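Local coordinates for protein triggering receptor expressed on myeloid cells 1 (Mus musculus, PDB 1U9K) that acts as a cell-surface receptor of innate immunity that amplifies inflammatory responses by signalling through the adapter TYROBP/DAP12, represented here by its extracellular V-type immunoglobulin domain, at residues A[37-40]-A[41-44]. Numbering follows the deposited sequence.
Sequences RLPD and GKEP
Pro-39 and Lys-42 meet across the tip of a hairpin loop. Their side chains cross at about a right angle. The Pro-39 ring presents its CG to the first methylene of the lysine, with CG 3.6 Å from Lys-42 CB. Beyond CB the lysine chain leads away from the proline ring. Pro-39 CG also lies 3.7 Å from Glu-43 O.

The backbone here makes a type II beta turn from Pro-39 to Lys-42. Its closing hydrogen bond, Lys-42 N to Pro-39 O, is weak at 3.3 Å. The positive phi of the third position in a type II turn (79°) falls on Gly-41, which has no side chain to clash. A water adds a second link. It donates to Pro-39 O at 2.7 Å and to Lys-42 O at 2.8 Å, so Pro-39 O accepts from both the amide and the water.

Nearer the strands, Leu-38 and Pro-44 form a small apolar pair. The leucine holds CG anti to its carbonyl carbon (chi1 -57°), and its CD2 methyl reaches the proline ring at an oblique angle. CD2 is 3.9 Å from both Pro-44 CB and Pro-44 CG. Alongside, Pro-44 CA makes a bent CA-H...O contact with Arg-37 O, at 3.4 Å.

The whole loop is at the surface. It joins strand 32-37 to strand 45-49, the C and C' strands of the V-set sandwich. Leu-38 and Pro-44 both rest on Arg-92 of strand 89-96, while the Arg-37 guanidinium turns away to bond Thr-86 O just before that strand.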
# COMPACT_ATOMS: atom_id res chain seq x y z
N ARG A 37 1.66 7.23 -1.25
CA ARG A 37 2.49 7.71 -2.31
C ARG A 37 3.51 8.68 -1.69
O ARG A 37 3.24 9.35 -0.68
CB ARG A 37 1.64 8.38 -3.36
CG ARG A 37 2.34 8.83 -4.58
CD ARG A 37 1.35 9.29 -5.63
NE ARG A 37 2.01 9.54 -6.89
CZ ARG A 37 1.38 9.94 -8.01
NH1 ARG A 37 0.06 10.12 -8.02
NH2 ARG A 37 2.06 10.14 -9.09
N LEU A 38 4.69 8.70 -2.28
CA LEU A 38 5.78 9.53 -1.77
C LEU A 38 6.21 10.54 -2.82
O LEU A 38 7.21 10.34 -3.51
CB LEU A 38 6.96 8.65 -1.37
CG LEU A 38 6.70 7.55 -0.34
CD1 LEU A 38 7.87 6.53 -0.14
CD2 LEU A 38 6.33 8.12 0.95
N PRO A 39 5.50 11.67 -2.93
CA PRO A 39 5.94 12.72 -3.82
C PRO A 39 7.26 13.32 -3.33
O PRO A 39 7.50 13.46 -2.13
CB PRO A 39 4.74 13.67 -3.86
CG PRO A 39 4.08 13.49 -2.53
CD PRO A 39 4.38 12.08 -2.11
N ASP A 40 8.08 13.64 -4.29
CA ASP A 40 9.37 14.27 -4.07
C ASP A 40 9.23 15.57 -3.34
O ASP A 40 8.58 16.46 -3.83
CB ASP A 40 10.03 14.49 -5.42
CG ASP A 40 11.44 14.99 -5.31
OD1 ASP A 40 12.08 14.69 -4.28
OD2 ASP A 40 11.98 15.66 -6.21
N GLY A 41 9.86 15.65 -2.16
CA GLY A 41 10.01 16.91 -1.44
C GLY A 41 8.75 17.31 -0.71
O GLY A 41 8.61 18.47 -0.35
N LYS A 42 7.83 16.36 -0.57
CA LYS A 42 6.50 16.56 0.08
C LYS A 42 6.22 15.52 1.12
O LYS A 42 6.90 14.53 1.19
CB LYS A 42 5.40 16.50 -1.00
CG LYS A 42 5.42 17.75 -1.89
CD LYS A 42 4.24 17.76 -2.84
CE LYS A 42 4.34 18.95 -3.80
NZ LYS A 42 4.55 20.23 -3.05
N GLU A 43 5.19 15.71 1.94
CA GLU A 43 4.83 14.69 2.90
C GLU A 43 4.21 13.51 2.17
O GLU A 43 3.67 13.71 1.10
CB GLU A 43 3.84 15.25 3.93
CG GLU A 43 4.50 16.17 4.93
CD GLU A 43 5.57 15.46 5.76
OE1 GLU A 43 5.34 14.34 6.30
OE2 GLU A 43 6.66 16.02 5.86
N PRO A 44 4.40 12.29 2.68
CA PRO A 44 3.69 11.11 2.17
C PRO A 44 2.18 11.41 2.08
O PRO A 44 1.62 12.12 2.98
CB PRO A 44 3.92 10.07 3.26
CG PRO A 44 5.24 10.47 3.88
CD PRO A 44 5.22 11.94 3.85
O HOH W 1 7.05 11.97 0.11